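Local coordinates for protein aldehyde dehydrogenase (Burkholderia vietnamiensis, PDB 5KF0) that probably oxidises aldehydes to carboxylic acids with a nicotinamide cofactor, and binds NADPH in a tetrameric assembly, at residues N133-I136 against A140-Y143; K251-L256 against I471-E476. One frame throughout, in Å; residues are numbered along the deposited sequence. Where two conformers were deposited one is given.

Interaction 1 of 2, residues N133-I136 against A140-Y143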
loop_
_atom_site.group_PDB
_atom_site.type_symbol
_atom_site.label_atom_id
_atom_site.label_comp_id
_atom_site.label_asym_id
_atom_site.label_seq_id
_atom_site.Cartn_x
_atom_site.Cartn_y
_atom_site.Cartn_z
ATOM N N ASN A 133 -3.640 -8.076 10.191
ATOM C CA ASN A 133 -4.071 -8.245 11.574
ATOM C C ASN A 133 -5.535 -8.649 11.581
ATOM O O ASN A 133 -6.383 -7.926 11.047
ATOM C CB ASN A 133 -3.905 -6.985 12.411
ATOM C CG ASN A 133 -4.496 -7.173 13.800
ATOM O OD1 ASN A 133 -4.085 -8.082 14.537
ATOM N ND2 ASN A 133 -5.503 -6.363 14.143
ATOM N N LEU A 134 -5.820 -9.800 12.184
ATOM C CA LEU A 134 -7.184 -10.257 12.377
ATOM C C LEU A 134 -7.619 -10.182 13.829
ATOM O O LEU A 134 -8.798 -10.415 14.116
ATOM C CB LEU A 134 -7.341 -11.702 11.870
ATOM C CG LEU A 134 -7.019 -11.934 10.387
ATOM C CD1 LEU A 134 -7.372 -13.366 10.005
ATOM C CD2 LEU A 134 -7.771 -10.959 9.473
ATOM N N GLU A 135 -6.715 -9.838 14.749
ATOM C CA GLU A 135 -7.074 -9.755 16.164
ATOM C C GLU A 135 -7.762 -8.414 16.436
ATOM O O GLU A 135 -7.214 -7.493 17.048
ATOM C CB GLU A 135 -5.846 -9.950 17.049
ATOM C CG GLU A 135 -5.128 -11.264 16.836
ATOM C CD GLU A 135 -4.060 -11.502 17.900
ATOM O OE1 GLU A 135 -3.233 -10.599 18.137
ATOM O OE2 GLU A 135 -4.055 -12.581 18.513
ATOM N N ILE A 136 -9.003 -8.309 15.948
ATOM C CA ILE A 136 -9.819 -7.116 16.169
ATOM C C ILE A 136 -10.781 -7.281 17.337
ATOM O O ILE A 136 -11.459 -6.309 17.712
ATOM C CB ILE A 136 -10.612 -6.713 14.908
ATOM C CG1 ILE A 136 -11.628 -7.801 14.520
ATOM C CG2 ILE A 136 -9.681 -6.418 13.747
ATOM C CD1 ILE A 136 -12.624 -7.361 13.439
ATOM N N ALA A 140 -11.266 -13.452 17.876
ATOM C CA ALA A 140 -10.270 -13.704 16.846
ATOM C C ALA A 140 -8.845 -13.683 17.395
ATOM O O ALA A 140 -7.892 -13.592 16.609
ATOM C CB ALA A 140 -10.423 -12.688 15.712
ATOM N N GLN A 141 -8.681 -13.773 18.717
ATOM C CA GLN A 141 -7.344 -13.857 19.289
ATOM C C GLN A 141 -6.625 -15.075 18.727
ATOM O O GLN A 141 -7.184 -16.176 18.688
ATOM C CB GLN A 141 -7.397 -13.945 20.819
ATOM C CG GLN A 141 -6.008 -13.766 21.436
ATOM C CD GLN A 141 -5.974 -13.908 22.948
ATOM O OE1 GLN A 141 -6.974 -14.249 23.585
ATOM N NE2 GLN A 141 -4.808 -13.659 23.529
ATOM N N GLY A 142 -5.386 -14.874 18.273
ATOM C CA GLY A 142 -4.577 -15.969 17.780
ATOM C C GLY A 142 -4.707 -16.261 16.300
ATOM O O GLY A 142 -4.047 -17.190 15.812
ATOM N N TYR A 143 -5.534 -15.513 15.566
ATOM C CA TYR A 143 -5.666 -15.685 14.122
ATOM C C TYR A 143 -4.905 -14.591 13.375
ATOM O O TYR A 143 -4.904 -13.430 13.792
ATOM C CB TYR A 143 -7.135 -15.633 13.694
ATOM C CG TYR A 143 -8.046 -16.733 14.207
ATOM C CD1 TYR A 143 -8.419 -17.801 13.389
ATOM C CD2 TYR A 143 -8.575 -16.673 15.491
ATOM C CE1 TYR A 143 -9.286 -18.784 13.847
ATOM C CE2 TYR A 143 -9.426 -17.658 15.961
ATOM C CZ TYR A 143 -9.787 -18.704 15.136
ATOM O OH TYR A 143 -10.659 -19.651 15.623
HETATM O O HOH W 1 -3.588 -11.109 13.518
#
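Glu135 reaches across the connection between strands 129-133 and 143-151 and bonds to the beta turn that leads into strand 143-151. Its CG stands beside the backbone N (chi1 -58°) and the chain runs on extended to CD, which sends the carboxylate over to Ala140-Tyr143. There Glu135 OE2 takes the N-H of Gly142 at 2.7 Å, nearly straight at 165°, on the anti lone pair, the one facing away from OE1. Short of the carboxylate, the methylene CG of Glu135 lies 3.6 Å from the carbonyl O of Ala140, and CG of Gln141 flanks OE2. Ala140-Tyr143 is a type II beta turn with Gly142 at its third position, closed by the Tyr143 N to Ala140 O bond.

Leu134 also points at the turn. Its CB sits 3.6 Å from the carbonyl O of Tyr143, an atom it shares with Glu135 CG, while Leu134 CD1 touches Tyr143 CB at 4.3 Å; the phenol ring itself leads away, to stack on Phe447 and hydrogen-bond Asp443, both of a second subunit. CB of Ala140 points back at Leu134, 3.2 Å from Leu134 O. A water bridges the two backbones, from Leu134 just after strand 129-133 to Tyr143 at the start of strand 143-151: it accepts from Leu134 N and donates to Tyr143 O at 2.7 Å, with a longer donation to Asn133 OD1.

Asn133 also hydrogen-bonds Val125 and Asp128 of a third subunit, consistent with the oligomerisation arm of aldehyde dehydrogenases. The chemistry is that of a carboxylate capturing one peptide N-H: a single short, well-aligned bond holds OE2 against the turn, and the N-H pointing at OE2 would probably favour the charged form.

Interaction 2 of 2, residues K251-L256 against I471-E476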
loop_
_atom_site.group_PDB
_atom_site.type_symbol
_atom_site.label_atom_id
_atom_site.label_comp_id
_atom_site.label_asym_id
_atom_site.label_seq_id
_atom_site.Cartn_x
_atom_site.Cartn_y
_atom_site.Cartn_z
ATOM N N LYS A 251 -21.616 -16.857 -15.953
ATOM C CA LYS A 251 -21.049 -16.683 -14.615
ATOM C C LYS A 251 -19.744 -15.896 -14.586
ATOM O O LYS A 251 -19.389 -15.351 -13.527
ATOM C CB LYS A 251 -20.813 -18.051 -13.972
ATOM C CG LYS A 251 -22.077 -18.887 -13.810
ATOM C CD LYS A 251 -21.779 -20.211 -13.082
ATOM C CE LYS A 251 -23.043 -21.051 -12.900
ATOM N NZ LYS A 251 -22.711 -22.457 -12.504
ATOM N N LYS A 252 -19.017 -15.841 -15.697
ATOM C CA LYS A 252 -17.679 -15.261 -15.696
ATOM C C LYS A 252 -17.705 -13.784 -15.310
ATOM O O LYS A 252 -18.697 -13.074 -15.504
ATOM C CB LYS A 252 -17.033 -15.414 -17.079
ATOM C CG LYS A 252 -17.832 -14.736 -18.200
ATOM C CD LYS A 252 -17.189 -14.873 -19.592
ATOM C CE LYS A 252 -17.050 -16.335 -20.029
ATOM N NZ LYS A 252 -18.339 -17.095 -20.139
ATOM N N LYS A 253 -16.589 -13.329 -14.757
ATOM C CA LYS A 253 -16.361 -11.902 -14.578
ATOM C C LYS A 253 -16.279 -11.207 -15.933
ATOM O O LYS A 253 -15.793 -11.778 -16.914
ATOM C CB LYS A 253 -15.064 -11.692 -13.798
ATOM C CG LYS A 253 -14.747 -10.239 -13.491
ATOM C CD LYS A 253 -13.491 -10.140 -12.649
ATOM C CE LYS A 253 -13.175 -8.697 -12.283
ATOM N NZ LYS A 253 -14.270 -8.060 -11.495
ATOM N N VAL A 254 -16.771 -9.967 -15.990
ATOM C CA VAL A 254 -16.784 -9.184 -17.220
ATOM C C VAL A 254 -16.102 -7.850 -16.968
ATOM O O VAL A 254 -16.432 -7.154 -16.000
ATOM C CB VAL A 254 -18.219 -8.955 -17.733
ATOM C CG1 VAL A 254 -18.207 -8.047 -18.965
ATOM C CG2 VAL A 254 -18.876 -10.285 -18.058
ATOM N N VAL A 255 -15.156 -7.498 -17.843
ATOM C CA VAL A 255 -14.508 -6.189 -17.874
ATOM C C VAL A 255 -14.791 -5.588 -19.244
ATOM O O VAL A 255 -14.644 -6.273 -20.258
ATOM C CB VAL A 255 -12.992 -6.299 -17.632
ATOM C CG1 VAL A 255 -12.301 -4.960 -17.920
ATOM C CG2 VAL A 255 -12.684 -6.787 -16.206
ATOM N N LEU A 256 -15.205 -4.316 -19.274
ATOM C CA LEU A 256 -15.582 -3.639 -20.514
ATOM C C LEU A 256 -14.802 -2.340 -20.665
ATOM O O LEU A 256 -14.807 -1.506 -19.757
ATOM C CB LEU A 256 -17.084 -3.314 -20.539
ATOM C CG LEU A 256 -18.031 -4.508 -20.428
ATOM C CD1 LEU A 256 -19.467 -3.989 -20.405
ATOM C CD2 LEU A 256 -17.835 -5.493 -21.587
ATOM N N ILE A 471 -4.116 -6.824 -13.798
ATOM C CA ILE A 471 -3.677 -7.954 -12.974
ATOM C C ILE A 471 -4.683 -8.230 -11.862
ATOM O O ILE A 471 -4.987 -9.391 -11.562
ATOM C CB ILE A 471 -2.264 -7.694 -12.410
ATOM C CG1 ILE A 471 -1.222 -7.789 -13.524
ATOM C CG2 ILE A 471 -1.925 -8.701 -11.293
ATOM C CD1 ILE A 471 0.193 -7.390 -13.065
ATOM N N GLU A 472 -5.220 -7.174 -11.239
ATOM C CA GLU A 472 -6.228 -7.375 -10.200
ATOM C C GLU A 472 -7.443 -8.116 -10.744
ATOM O O GLU A 472 -7.959 -9.040 -10.100
ATOM C CB GLU A 472 -6.647 -6.033 -9.591
ATOM C CG GLU A 472 -7.547 -6.209 -8.387
ATOM C CD GLU A 472 -8.065 -4.915 -7.809
ATOM O OE1 GLU A 472 -7.818 -3.842 -8.403
ATOM O OE2 GLU A 472 -8.729 -4.981 -6.752
ATOM N N ASP A 473 -7.918 -7.736 -11.938
ATOM C CA ASP A 473 -9.089 -8.410 -12.491
ATOM C C ASP A 473 -8.776 -9.830 -12.943
ATOM O O ASP A 473 -9.675 -10.679 -12.967
ATOM C CB ASP A 473 -9.659 -7.614 -13.668
ATOM C CG ASP A 473 -10.436 -6.397 -13.222
ATOM O OD1 ASP A 473 -10.976 -6.413 -12.099
ATOM O OD2 ASP A 473 -10.506 -5.426 -13.992
ATOM N N MET A 474 -7.532 -10.103 -13.319
ATOM C CA MET A 474 -7.123 -11.411 -13.807
ATOM C C MET A 474 -6.644 -12.323 -12.691
ATOM O O MET A 474 -6.079 -13.386 -12.971
ATOM C CB MET A 474 -6.029 -11.254 -14.862
ATOM C CG MET A 474 -6.527 -10.507 -16.085
ATOM S SD MET A 474 -5.235 -10.193 -17.296
ATOM C CE MET A 474 -6.141 -9.065 -18.347
ATOM N N THR A 475 -6.871 -11.940 -11.438
ATOM C CA THR A 475 -6.515 -12.792 -10.315
ATOM C C THR A 475 -7.662 -12.831 -9.319
ATOM O O THR A 475 -8.483 -11.907 -9.247
ATOM C CB THR A 475 -5.240 -12.305 -9.597
ATOM O OG1 THR A 475 -5.370 -10.919 -9.243
ATOM C CG2 THR A 475 -4.002 -12.490 -10.474
ATOM N N GLU A 476 -7.704 -13.925 -8.551
ATOM C CA GLU A 476 -8.576 -14.035 -7.394
ATOM C C GLU A 476 -7.741 -13.934 -6.138
ATOM O O GLU A 476 -6.726 -14.627 -6.037
ATOM C CB GLU A 476 -9.331 -15.370 -7.381
ATOM C CG GLU A 476 -10.523 -15.431 -8.344
ATOM C CD GLU A 476 -11.738 -14.701 -7.816
ATOM O OE1 GLU A 476 -12.774 -14.684 -8.516
ATOM O OE2 GLU A 476 -11.664 -14.140 -6.701
HETATM O O HOH W 2 -13.527 -5.191 -12.429
#
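Asp473, the last residue of helix 467-473, sets its carboxylate against two residues of strand 253-257, Lys253 and Val255. The tight part is made by carbon against oxygen. CE of Lys253 comes to 3.2 Å from Asp473 OD1, the two side chains crossing at about a right angle, and CG2 of Val255 lies 3.4 Å from Asp473 OD2. Lys253 leaves the strand with CG anti to its N (chi1 -177°) and stays extended until a bend at chi4 (60°) turns the ammonium group aside.

That bend makes the charged end the looser part. Lys253 NZ stands 3.7 Å from Asp473 OD1, a long salt bridge, and a water spans the pair instead, accepting from Lys253 NZ at 3.1 Å and donating to Asp473 OD1 at 2.8 Å. The attraction is therefore probably softened by hydration, whereas the aliphatic part of the lysine and the valine methyl fit closely.

Just past the helix end, Thr475 OG1 donates to Ile471 O at 2.8 Å and is also hydrogen-bonded with Arg149 NE of strand 143-151. Met474 turns the other way, onto Ala175 of helix 164-178 and Leu232. Strand 253-257 is paired with strand 232-236, and Leu232 also touches Lys253 and Val255; the contact thus joins this cofactor-domain sheet to the junction where helix 467-473 gives way to strand 475-483.

From the N terminus, interaction 1 comes first and closes a short loop, with just three residues between its segments, in the connection from strand 129-133 to strand 143-151. Interaction 2 opens more than a hundred residues later and spans 214 residues, bringing the helix before the last strand back to strand 253-257. The two follow in series, neither nesting nor crossing, with centres about 30 Å apart. The three-stranded antiparallel sheet relates them: interaction 1 lies at its far end, near the C-terminal part of strand 475-483, and interaction 2 at the root of that strand, beside the six-stranded sheet. Both touch the second subunit.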